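Local coordinates for putative Ribokinase II (Escherichia coli O6, PDB 3IQ0), which probably transfers a phosphate group from ATP to a sugar or related alcohol, as a kinase of the pfkB carbohydrate kinase family, at residues 5-10 against 77-82; 38-43 against 138-143; 186-191 against 215-220; 270-275 against 301-306. One frame throughout, in Å; residues are numbered along the deposited sequence.

Overall arrangement
From the N terminus, strand 5-9 lies inside the large sheet, between strands 54-61 and 131-137, and contact 1 closes when the chain returns to it after helix 64-75, in the loop before edge strand 83-86. Contact 2 opens within the span that contact 1 encloses, at the start of helix 39-49, and closes beyond it, after strand 131-137, so contacts 1 and 2 cross. They also touch, through I9 and G10 against P40 and S140. Contact 3 follows in series, joining helices 178-189 and 210-220; L141 of contact 2 reaches V187 there. Contact 4 comes last, tying the end of helix 258-271 to the start of helix 303-312, with Q271 resting against V6 of contact 1.

Contact 1 (5-10 against 77-82); sequences KVFTIG and GVDIRG
This is a sparse contact of a carboxylate against a lysine chain and a phenyl ring, where K5 and F7 of strand 5-9 meet D79 in the loop between helix 64-75 and strand 83-86. One oxygen does the touching: D79 OD2 lies 4.1 Å from K5 CE and 4.3 Å from F7 CZ, approaching the ring obliquely. The K5 and D79 side chains cross at about a right angle. K5 NZ stays 4.6 Å from D79 OD2, too far for a salt bridge, though the opposite charges should still attract.

The carboxylate is held mainly by its own loop. With CG anti to the backbone N (chi1 177°), D79 places OD1 to accept from R81 N at 3.1 Å, a nearly straight bond of 169° on the anti side of the carboxylate. R81 NH2 then comes back to D79 OD2 at 2.7 Å, a contact of charges alone, since the oxygen is well out of the guanidinium plane. F7 also packs on C131 and F134 of strand 131-137. The loop belongs to the beta-alpha-beta crossover from strand 54-61 through helix 64-75 to strand 83-86, and the D79 to R81 bond makes it an Asx turn.

Contact 2 (38-43 against 138-143); sequences GAPAIF and GSSLFS
The start of helix 39-49 faces a short 3-10 turn, with A39 CA 7.5 Å from S139 CA and P40 CA 8.3 Å from S140 CA, so two consecutive residues on each side are matched in pairs. No hydrogen bond crosses between them. Instead each serine hydroxyl meets a carbon: S139 OG sits 3.7 Å from A39 CB, and P40 CG lies at the same 3.7 Å from S140 OG.

Both hydroxyls have their strongest polar partner in E11, which follows strand 5-9: S139 OG bonds to one oxygen of its carboxylate and S140 OG to the other. The two serines turn differently to get there. S139 OG stands between its backbone N and carbonyl carbon (chi1 63°), whereas S140 OG is anti to its carbonyl carbon (chi1 -56°). E11 also packs on P40, so the same residue lies against both halves of the contact.

The place is near the nucleotide site of this ribokinase-clan fold: the A39 side chain is about 7 Å from the bound ATP, and that of S139 about 10 Å from a magnesium ion. Helix 39-49 begins here with G38 as N-cap, its carbonyl O taking the bond from I42 N at 2.9 Å. N169, outside both segments, touches each side: S139 N donates to its OD1 and A39 packs on it. M137, at the end of strand 131-137, lies against both A39 and P40. In the turn itself, L141 N closes onto G138 O at 3.1 Å, and S139 O comes to the edge of the F142 ring, in its plane.

Contact 3 (186-191 against 215-220); sequences FVLELT and AGFLEE
L188 and F217 meet where two helices of consecutive beta-alpha-beta crossovers lie side by side: helix 178-189 leads into strand 193-194, and helix 210-220 carries the chain on to strand 224-228. The apolar part is a methyl against a ring. L188 CD2 comes obliquely to F217 CE2 at 3.8 Å, the side chains crossing at about a right angle, and Y194 meets the F217 ring edge-to-face.

The charged part lies nearer the surface and joins like to like. Both chains bend at chi2 and cross obliquely, E189 OE1 lying 3.2 Å from the E220 CG methylene and 3.6 Å from E220 OE2, with the carboxylate planes 48° apart. Two negative charges this close would be expected to repel, or to raise the proton affinity of one.

A water joins the two sides, donating to T191 O at 2.7 Å and to E220 OE1 at 2.5 Å. It cannot donate to all the acceptors in reach at once, and the second distance is doubtfully short.

At the end of helix 178-189, V187 O receives L190 N at 3.0 Å and T191 OG1 at 2.8 Å, the donors reaching it from opposite faces of the carbonyl plane.

Contact 4 (270-275 against 301-306); sequences RQLGFD and SRLMEI
The Schellman turn that ends helix 258-271 presents L272 and F274, just past the helix, to L303 in the first turn of helix 303-312. With CG anti to its backbone N (chi1 -174°), L303 splits its two methyls between the partners: L303 CD1 lies 4.2 Å from F274 CZ, obliquely to the ring, and L303 CD2 reaches L272 CD1 at 4.3 Å. Y282 of helix 276-290 and L50 also lie against L303, while F274 has its own ring partner in Y282, edge-to-face, and a cation-pi contact with R278.

The geometry on the first side follows from the Schellman motif. G273, with positive phi, is the C-prime residue: G273 N returns to R270 O at 3.0 Å, and F274 N returns to the carbonyl of C269. L272 and F274 flank G273 in this turn, and both point their CB toward the segment of L303. R270 spans the turn, its NH1 donating to F274 O at 3.0 Å in the carbonyl plane, on a lone pair, though the bond is bent (137°), with F274 O tilted from the guanidinium plane. Its other terminal nitrogen, NH2, forms a salt bridge with E224. D275 caps the start of helix 276-290, its OD1 taking the R278 N.

On the other side, R302 is the N-cap of helix 303-312. R302 N donates to E305 OE1 at 2.8 Å and 169°, the oxygen being met from above the carboxylate plane, and R302 O accepts from E305 N at 2.9 Å and from I306 N at 3.3 Å.

Contact 1 (5-10 against 77-82)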
loop_
_atom_site.group_PDB
_atom_site.type_symbol
_atom_site.label_atom_id
_atom_site.label_comp_id
_atom_site.label_asym_id
_atom_site.label_seq_id
_atom_site.Cartn_x
_atom_site.Cartn_y
_atom_site.Cartn_z
ATOM N N LYS B 5 15.062 24.513 17.592
ATOM C CA LYS B 5 14.774 23.185 17.059
ATOM C C LYS B 5 15.113 22.941 15.592
ATOM O O LYS B 5 14.985 23.826 14.746
ATOM C CB LYS B 5 13.293 22.848 17.253
ATOM C CG LYS B 5 12.856 22.648 18.692
ATOM C CD LYS B 5 11.563 21.853 18.735
ATOM C CE LYS B 5 11.054 21.672 20.154
ATOM N NZ LYS B 5 10.585 22.953 20.749
ATOM N N VAL B 6 15.542 21.719 15.301
ATOM C CA VAL B 6 15.856 21.323 13.938
ATOM C C VAL B 6 14.596 20.633 13.423
ATOM O O VAL B 6 14.057 19.751 14.083
ATOM C CB VAL B 6 17.034 20.330 13.877
ATOM C CG1 VAL B 6 17.180 19.794 12.465
ATOM C CG2 VAL B 6 18.322 21.014 14.304
ATOM N N PHE B 7 14.118 21.040 12.254
ATOM C CA PHE B 7 12.915 20.439 11.700
ATOM C C PHE B 7 13.167 19.877 10.312
ATOM O O PHE B 7 14.108 20.280 9.626
ATOM C CB PHE B 7 11.797 21.481 11.590
ATOM C CG PHE B 7 10.826 21.464 12.730
ATOM C CD1 PHE B 7 9.651 20.718 12.647
ATOM C CD2 PHE B 7 11.075 22.197 13.885
ATOM C CE1 PHE B 7 8.741 20.709 13.701
ATOM C CE2 PHE B 7 10.172 22.192 14.939
ATOM C CZ PHE B 7 9.004 21.450 14.849
ATOM N N THR B 8 12.334 18.920 9.921
ATOM C CA THR B 8 12.404 18.366 8.585
ATOM C C THR B 8 10.964 18.161 8.159
ATOM O O THR B 8 10.040 18.356 8.944
ATOM C CB THR B 8 13.167 17.027 8.501
ATOM O OG1 THR B 8 13.409 16.726 7.121
ATOM C CG2 THR B 8 12.370 15.897 9.112
ATOM N N ILE B 9 10.774 17.757 6.915
ATOM C CA ILE B 9 9.438 17.570 6.390
ATOM C C ILE B 9 9.492 16.481 5.335
ATOM O O ILE B 9 10.529 16.267 4.714
ATOM C CB ILE B 9 8.960 18.898 5.756
ATOM C CG1 ILE B 9 7.511 18.794 5.285
ATOM C CG2 ILE B 9 9.875 19.264 4.594
ATOM C CD1 ILE B 9 6.915 20.153 4.948
ATOM N N GLY B 10 8.386 15.778 5.129
ATOM C CA GLY B 10 8.413 14.754 4.104
ATOM C C GLY B 10 7.628 13.494 4.368
ATOM O O GLY B 10 6.666 13.478 5.136
ATOM N N GLY B 77 12.498 10.951 21.297
ATOM C CA GLY B 77 12.607 12.349 21.674
ATOM C C GLY B 77 12.196 13.376 20.639
ATOM O O GLY B 77 12.347 14.578 20.871
ATOM N N VAL B 78 11.686 12.920 19.499
ATOM C CA VAL B 78 11.265 13.846 18.447
ATOM C C VAL B 78 9.928 14.506 18.759
ATOM O O VAL B 78 9.046 13.891 19.352
ATOM C CB VAL B 78 11.124 13.134 17.082
ATOM C CG1 VAL B 78 10.703 14.139 16.024
ATOM C CG2 VAL B 78 12.434 12.474 16.699
ATOM N N ASP B 79 9.795 15.770 18.372
ATOM C CA ASP B 79 8.549 16.502 18.568
ATOM C C ASP B 79 7.676 16.033 17.403
ATOM O O ASP B 79 7.959 16.351 16.244
ATOM C CB ASP B 79 8.794 18.010 18.464
ATOM C CG ASP B 79 7.515 18.826 18.596
ATOM O OD1 ASP B 79 6.411 18.241 18.559
ATOM O OD2 ASP B 79 7.619 20.062 18.730
ATOM N N ILE B 80 6.625 15.276 17.695
ATOM C CA ILE B 80 5.782 14.766 16.620
ATOM C C ILE B 80 4.437 15.457 16.431
ATOM O O ILE B 80 3.544 14.910 15.785
ATOM C CB ILE B 80 5.550 13.239 16.780
ATOM C CG1 ILE B 80 4.991 12.915 18.172
ATOM C CG2 ILE B 80 6.867 12.492 16.575
ATOM C CD1 ILE B 80 3.569 13.367 18.391
ATOM N N ARG B 81 4.294 16.660 16.976
ATOM C CA ARG B 81 3.038 17.390 16.844
ATOM C C ARG B 81 2.731 17.731 15.390
ATOM O O ARG B 81 1.570 17.920 15.021
ATOM C CB ARG B 81 3.073 18.670 17.682
ATOM C CG ARG B 81 3.192 18.424 19.175
ATOM C CD ARG B 81 3.086 19.730 19.931
ATOM N NE ARG B 81 4.001 20.722 19.382
ATOM C CZ ARG B 81 5.084 21.172 20.004
ATOM N NH1 ARG B 81 5.393 20.725 21.215
ATOM N NH2 ARG B 81 5.863 22.064 19.406
ATOM N N GLY B 82 3.777 17.811 14.571
ATOM C CA GLY B 82 3.596 18.126 13.165
ATOM C C GLY B 82 3.209 16.916 12.333
ATOM O O GLY B 82 3.117 16.996 11.106
#

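Contact 2 (38-43 against 138-143)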
loop_
_atom_site.group_PDB
_atom_site.type_symbol
_atom_site.label_atom_id
_atom_site.label_comp_id
_atom_site.label_asym_id
_atom_site.label_seq_id
_atom_site.Cartn_x
_atom_site.Cartn_y
_atom_site.Cartn_z
ATOM N N GLY B 38 11.514 6.091 5.858
ATOM C CA GLY B 38 11.247 7.379 5.241
ATOM C C GLY B 38 12.441 8.284 5.488
ATOM O O GLY B 38 12.759 8.600 6.636
ATOM N N ALA B 39 13.101 8.699 4.409
ATOM C CA ALA B 39 14.282 9.548 4.493
ATOM C C ALA B 39 14.190 10.635 5.566
ATOM O O ALA B 39 15.055 10.717 6.439
ATOM C CB ALA B 39 14.578 10.180 3.119
ATOM N N PRO B 40 13.149 11.483 5.520
ATOM C CA PRO B 40 13.043 12.536 6.536
ATOM C C PRO B 40 12.977 11.981 7.959
ATOM O O PRO B 40 13.573 12.546 8.880
ATOM C CB PRO B 40 11.758 13.268 6.150
ATOM C CG PRO B 40 11.678 13.059 4.661
ATOM C CD PRO B 40 12.070 11.609 4.522
ATOM N N ALA B 41 12.252 10.875 8.132
ATOM C CA ALA B 41 12.102 10.256 9.447
ATOM C C ALA B 41 13.423 9.699 9.970
ATOM O O ALA B 41 13.741 9.846 11.149
ATOM C CB ALA B 41 11.049 9.150 9.395
ATOM N N ILE B 42 14.186 9.048 9.100
ATOM C CA ILE B 42 15.471 8.498 9.508
ATOM C C ILE B 42 16.436 9.644 9.829
ATOM O O ILE B 42 17.186 9.582 10.806
ATOM C CB ILE B 42 16.059 7.594 8.407
ATOM C CG1 ILE B 42 15.055 6.490 8.063
ATOM C CG2 ILE B 42 17.366 6.981 8.885
ATOM C CD1 ILE B 42 15.414 5.691 6.840
ATOM N N PHE B 43 16.409 10.690 9.010
ATOM C CA PHE B 43 17.263 11.853 9.233
ATOM C C PHE B 43 16.988 12.416 10.624
ATOM O O PHE B 43 17.899 12.580 11.439
ATOM C CB PHE B 43 16.961 12.952 8.199
ATOM C CG PHE B 43 17.617 14.284 8.500
ATOM C CD1 PHE B 43 18.919 14.548 8.081
ATOM C CD2 PHE B 43 16.928 15.274 9.198
ATOM C CE1 PHE B 43 19.529 15.777 8.346
ATOM C CE2 PHE B 43 17.524 16.513 9.476
ATOM C CZ PHE B 43 18.826 16.763 9.048
ATOM N N GLY B 138 15.164 15.885 -0.997
ATOM C CA GLY B 138 14.656 15.981 -2.354
ATOM C C GLY B 138 13.677 14.868 -2.690
ATOM O O GLY B 138 12.809 15.027 -3.553
ATOM N N SER B 139 13.804 13.742 -1.995
ATOM C CA SER B 139 12.933 12.595 -2.223
ATOM C C SER B 139 11.474 12.878 -1.889
ATOM O O SER B 139 10.594 12.085 -2.218
ATOM C CB SER B 139 13.409 11.407 -1.393
ATOM O OG SER B 139 13.318 11.711 -0.012
ATOM N N SER B 140 11.221 14.006 -1.237
ATOM C CA SER B 140 9.860 14.368 -0.858
ATOM C C SER B 140 9.128 15.177 -1.924
ATOM O O SER B 140 7.903 15.236 -1.931
ATOM C CB SER B 140 9.873 15.174 0.442
ATOM O OG SER B 140 10.526 14.465 1.475
ATOM N N LEU B 141 9.877 15.804 -2.821
ATOM C CA LEU B 141 9.269 16.632 -3.857
ATOM C C LEU B 141 8.810 15.832 -5.070
ATOM O O LEU B 141 9.450 15.870 -6.118
ATOM C CB LEU B 141 10.258 17.717 -4.288
ATOM C CG LEU B 141 10.782 18.584 -3.139
ATOM C CD1 LEU B 141 11.785 19.603 -3.661
ATOM C CD2 LEU B 141 9.610 19.274 -2.461
ATOM N N PHE B 142 7.700 15.112 -4.919
ATOM C CA PHE B 142 7.163 14.305 -6.007
ATOM C C PHE B 142 5.770 14.744 -6.453
ATOM O O PHE B 142 5.085 14.016 -7.173
ATOM C CB PHE B 142 7.153 12.816 -5.612
ATOM C CG PHE B 142 6.409 12.516 -4.330
ATOM C CD1 PHE B 142 5.022 12.593 -4.273
ATOM C CD2 PHE B 142 7.102 12.124 -3.185
ATOM C CE1 PHE B 142 4.333 12.284 -3.096
ATOM C CE2 PHE B 142 6.424 11.814 -2.007
ATOM C CZ PHE B 142 5.038 11.892 -1.960
ATOM N N SER B 143 5.357 15.935 -6.027
ATOM C CA SER B 143 4.051 16.486 -6.395
ATOM C C SER B 143 4.029 17.977 -6.074
ATOM O O SER B 143 4.789 18.443 -5.222
ATOM C CB SER B 143 2.923 15.784 -5.633
ATOM O OG SER B 143 2.691 16.395 -4.379
#

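Contact 3 (186-191 against 215-220)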
loop_
_atom_site.group_PDB
_atom_site.type_symbol
_atom_site.label_atom_id
_atom_site.label_comp_id
_atom_site.label_asym_id
_atom_site.label_seq_id
_atom_site.Cartn_x
_atom_site.Cartn_y
_atom_site.Cartn_z
ATOM N N PHE B 186 14.554 25.557 -7.335
ATOM C CA PHE B 186 14.013 26.612 -6.497
ATOM C C PHE B 186 14.597 26.475 -5.094
ATOM O O PHE B 186 15.134 27.432 -4.530
ATOM C CB PHE B 186 12.495 26.493 -6.427
ATOM C CG PHE B 186 11.846 27.525 -5.554
ATOM C CD1 PHE B 186 11.437 28.745 -6.081
ATOM C CD2 PHE B 186 11.662 27.287 -4.198
ATOM C CE1 PHE B 186 10.853 29.714 -5.265
ATOM C CE2 PHE B 186 11.081 28.250 -3.373
ATOM C CZ PHE B 186 10.676 29.464 -3.908
ATOM N N VAL B 187 14.480 25.276 -4.533
ATOM C CA VAL B 187 14.988 25.003 -3.194
ATOM C C VAL B 187 16.488 25.245 -3.100
ATOM O O VAL B 187 16.975 25.784 -2.106
ATOM C CB VAL B 187 14.690 23.549 -2.780
ATOM C CG1 VAL B 187 15.366 23.235 -1.450
ATOM C CG2 VAL B 187 13.181 23.339 -2.674
ATOM N N LEU B 188 17.218 24.849 -4.136
ATOM C CA LEU B 188 18.666 25.021 -4.159
ATOM C C LEU B 188 19.088 26.478 -3.997
ATOM O O LEU B 188 20.079 26.773 -3.328
ATOM C CB LEU B 188 19.247 24.464 -5.464
ATOM C CG LEU B 188 20.768 24.592 -5.624
ATOM C CD1 LEU B 188 21.451 23.957 -4.424
ATOM C CD2 LEU B 188 21.226 23.934 -6.920
ATOM N N GLU B 189 18.334 27.388 -4.606
ATOM C CA GLU B 189 18.649 28.814 -4.540
ATOM C C GLU B 189 18.438 29.395 -3.139
ATOM O O GLU B 189 18.939 30.474 -2.824
ATOM C CB GLU B 189 17.797 29.581 -5.558
ATOM C CG GLU B 189 17.814 28.995 -6.965
ATOM C CD GLU B 189 19.208 28.910 -7.565
ATOM O OE1 GLU B 189 19.850 29.967 -7.739
ATOM O OE2 GLU B 189 19.661 27.781 -7.863
ATOM N N LEU B 190 17.699 28.675 -2.302
ATOM C CA LEU B 190 17.427 29.122 -0.940
ATOM C C LEU B 190 18.180 28.269 0.070
ATOM O O LEU B 190 17.988 28.409 1.281
ATOM C CB LEU B 190 15.932 29.031 -0.647
ATOM C CG LEU B 190 15.000 29.839 -1.548
ATOM C CD1 LEU B 190 13.560 29.477 -1.229
ATOM C CD2 LEU B 190 15.247 31.326 -1.345
ATOM N N THR B 191 19.041 27.391 -0.436
ATOM C CA THR B 191 19.820 26.490 0.403
ATOM C C THR B 191 21.125 27.088 0.910
ATOM O O THR B 191 21.842 27.772 0.176
ATOM C CB THR B 191 20.148 25.196 -0.363
ATOM O OG1 THR B 191 18.932 24.484 -0.610
ATOM C CG2 THR B 191 21.116 24.319 0.438
ATOM N N ALA B 215 31.752 24.660 -7.351
ATOM C CA ALA B 215 32.191 26.051 -7.339
ATOM C C ALA B 215 31.009 26.932 -7.723
ATOM O O ALA B 215 30.936 28.099 -7.335
ATOM C CB ALA B 215 33.341 26.250 -8.317
ATOM N N GLY B 216 30.071 26.354 -8.471
ATOM C CA GLY B 216 28.900 27.096 -8.892
ATOM C C GLY B 216 27.893 27.273 -7.773
ATOM O O GLY B 216 27.311 28.346 -7.619
ATOM N N PHE B 217 27.678 26.215 -6.996
ATOM C CA PHE B 217 26.734 26.260 -5.878
ATOM C C PHE B 217 27.170 27.330 -4.886
ATOM O O PHE B 217 26.352 28.094 -4.387
ATOM C CB PHE B 217 26.693 24.909 -5.162
ATOM C CG PHE B 217 26.256 23.763 -6.029
ATOM C CD1 PHE B 217 26.898 22.529 -5.938
ATOM C CD2 PHE B 217 25.191 23.901 -6.914
ATOM C CE1 PHE B 217 26.478 21.452 -6.719
ATOM C CE2 PHE B 217 24.768 22.829 -7.696
ATOM C CZ PHE B 217 25.415 21.604 -7.595
ATOM N N LEU B 218 28.468 27.367 -4.607
ATOM C CA LEU B 218 29.020 28.336 -3.678
ATOM C C LEU B 218 28.888 29.757 -4.228
ATOM O O LEU B 218 28.587 30.697 -3.487
ATOM C CB LEU B 218 30.490 28.013 -3.391
ATOM C CG LEU B 218 30.774 26.664 -2.723
ATOM C CD1 LEU B 218 32.279 26.436 -2.623
ATOM C CD2 LEU B 218 30.134 26.634 -1.338
ATOM N N GLU B 219 29.124 29.923 -5.525
ATOM C CA GLU B 219 29.000 31.248 -6.122
ATOM C C GLU B 219 27.555 31.714 -6.026
ATOM O O GLU B 219 27.287 32.880 -5.733
ATOM C CB GLU B 219 29.442 31.231 -7.592
ATOM C CG GLU B 219 28.676 32.221 -8.471
ATOM C CD GLU B 219 29.535 32.866 -9.539
ATOM O OE1 GLU B 219 30.309 32.149 -10.203
ATOM O OE2 GLU B 219 29.438 34.100 -9.714
ATOM N N GLU B 220 26.625 30.794 -6.263
ATOM C CA GLU B 220 25.208 31.116 -6.221
ATOM C C GLU B 220 24.717 31.524 -4.835
ATOM O O GLU B 220 23.757 32.283 -4.711
ATOM C CB GLU B 220 24.396 29.934 -6.746
ATOM C CG GLU B 220 22.896 30.132 -6.698
ATOM C CD GLU B 220 22.326 29.955 -5.302
ATOM O OE1 GLU B 220 22.485 28.852 -4.726
ATOM O OE2 GLU B 220 21.718 30.922 -4.786
HETATM O O HOH W 1 21.802 28.849 -2.317
#

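Contact 4 (270-275 against 301-306)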
loop_
_atom_site.group_PDB
_atom_site.type_symbol
_atom_site.label_atom_id
_atom_site.label_comp_id
_atom_site.label_asym_id
_atom_site.label_seq_id
_atom_site.Cartn_x
_atom_site.Cartn_y
_atom_site.Cartn_z
ATOM N N ARG B 270 26.874 19.912 14.054
ATOM C CA ARG B 270 27.122 21.325 13.838
ATOM C C ARG B 270 26.334 22.125 14.876
ATOM O O ARG B 270 26.824 23.136 15.374
ATOM C CB ARG B 270 26.726 21.721 12.411
ATOM C CG ARG B 270 27.670 21.144 11.370
ATOM C CD ARG B 270 29.057 21.784 11.474
ATOM N NE ARG B 270 29.118 23.045 10.740
ATOM C CZ ARG B 270 30.104 23.931 10.837
ATOM N NH1 ARG B 270 31.132 23.709 11.650
ATOM N NH2 ARG B 270 30.069 25.035 10.102
ATOM N N GLN B 271 25.126 21.666 15.211
ATOM C CA GLN B 271 24.312 22.355 16.221
ATOM C C GLN B 271 24.985 22.272 17.589
ATOM O O GLN B 271 24.773 23.132 18.447
ATOM C CB GLN B 271 22.913 21.746 16.337
ATOM C CG GLN B 271 21.929 22.164 15.249
ATOM C CD GLN B 271 21.929 23.663 15.001
ATOM O OE1 GLN B 271 22.687 24.166 14.167
ATOM N NE2 GLN B 271 21.086 24.387 15.732
ATOM N N LEU B 272 25.785 21.233 17.800
ATOM C CA LEU B 272 26.473 21.068 19.075
ATOM C C LEU B 272 27.816 21.797 19.054
ATOM O O LEU B 272 28.643 21.622 19.944
ATOM C CB LEU B 272 26.668 19.578 19.383
ATOM C CG LEU B 272 25.377 18.752 19.495
ATOM C CD1 LEU B 272 25.717 17.290 19.679
ATOM C CD2 LEU B 272 24.524 19.255 20.652
ATOM N N GLY B 273 28.024 22.616 18.027
ATOM C CA GLY B 273 29.246 23.396 17.924
ATOM C C GLY B 273 30.511 22.765 17.363
ATOM O O GLY B 273 31.588 23.344 17.490
ATOM N N PHE B 274 30.408 21.586 16.756
ATOM C CA PHE B 274 31.585 20.937 16.173
ATOM C C PHE B 274 32.053 21.761 14.975
ATOM O O PHE B 274 31.229 22.340 14.273
ATOM C CB PHE B 274 31.235 19.530 15.673
ATOM C CG PHE B 274 31.108 18.496 16.756
ATOM C CD1 PHE B 274 30.651 18.834 18.023
ATOM C CD2 PHE B 274 31.383 17.164 16.479
ATOM C CE1 PHE B 274 30.466 17.856 18.998
ATOM C CE2 PHE B 274 31.200 16.179 17.444
ATOM C CZ PHE B 274 30.740 16.527 18.708
ATOM N N ASP B 275 33.361 21.824 14.734
ATOM C CA ASP B 275 33.840 22.557 13.568
ATOM C C ASP B 275 33.613 21.671 12.346
ATOM O O ASP B 275 33.230 20.508 12.484
ATOM C CB ASP B 275 35.327 22.948 13.690
ATOM C CG ASP B 275 36.262 21.754 13.857
ATOM O OD1 ASP B 275 36.032 20.689 13.255
ATOM O OD2 ASP B 275 37.264 21.899 14.587
ATOM N N SER B 301 22.994 6.070 15.471
ATOM C CA SER B 301 23.910 5.976 16.600
ATOM C C SER B 301 23.867 7.157 17.563
ATOM O O SER B 301 23.499 8.275 17.185
ATOM C CB SER B 301 25.347 5.841 16.091
ATOM O OG SER B 301 25.503 4.776 15.185
ATOM N N ARG B 302 24.261 6.891 18.808
ATOM C CA ARG B 302 24.338 7.921 19.836
ATOM C C ARG B 302 25.706 8.559 19.656
ATOM O O ARG B 302 26.620 7.934 19.116
ATOM C CB ARG B 302 24.229 7.315 21.240
ATOM C CG ARG B 302 22.856 6.754 21.575
ATOM C CD ARG B 302 22.721 6.460 23.062
ATOM N NE ARG B 302 22.879 7.661 23.880
ATOM C CZ ARG B 302 22.743 7.692 25.203
ATOM N NH1 ARG B 302 22.445 6.585 25.869
ATOM N NH2 ARG B 302 22.906 8.829 25.865
ATOM N N LEU B 303 25.858 9.788 20.125
ATOM C CA LEU B 303 27.111 10.507 19.962
ATOM C C LEU B 303 28.355 9.734 20.396
ATOM O O LEU B 303 29.304 9.621 19.629
ATOM C CB LEU B 303 27.034 11.848 20.691
ATOM C CG LEU B 303 28.239 12.762 20.464
ATOM C CD1 LEU B 303 28.365 13.073 18.984
ATOM C CD2 LEU B 303 28.073 14.043 21.269
HETATM N N MSE B 304 28.358 9.182 21.604
HETATM C CA MSE B 304 29.535 8.448 22.043
HETATM C C MSE B 304 29.745 7.104 21.355
HETATM O O MSE B 304 30.838 6.536 21.418
HETATM C CB MSE B 304 29.545 8.295 23.562
HETATM C CG MSE B 304 29.877 9.606 24.271
HETATM SE SE MSE B 304 31.410 10.594 23.501
HETATM C CE MSE B 304 32.819 9.739 24.508
ATOM N N GLU B 305 28.721 6.585 20.684
ATOM C CA GLU B 305 28.916 5.328 19.969
ATOM C C GLU B 305 29.798 5.687 18.780
ATOM O O GLU B 305 30.693 4.937 18.420
ATOM C CB GLU B 305 27.583 4.727 19.506
ATOM C CG GLU B 305 26.642 4.413 20.661
ATOM C CD GLU B 305 25.341 3.747 20.237
ATOM O OE1 GLU B 305 24.745 4.167 19.224
ATOM O OE2 GLU B 305 24.904 2.805 20.942
ATOM N N ILE B 306 29.551 6.851 18.186
ATOM C CA ILE B 306 30.350 7.314 17.052
ATOM C C ILE B 306 31.779 7.577 17.543
ATOM O O ILE B 306 32.761 7.166 16.922
ATOM C CB ILE B 306 29.788 8.634 16.473
ATOM C CG1 ILE B 306 28.331 8.441 16.028
ATOM C CG2 ILE B 306 30.647 9.093 15.300
ATOM C CD1 ILE B 306 27.660 9.733 15.568
#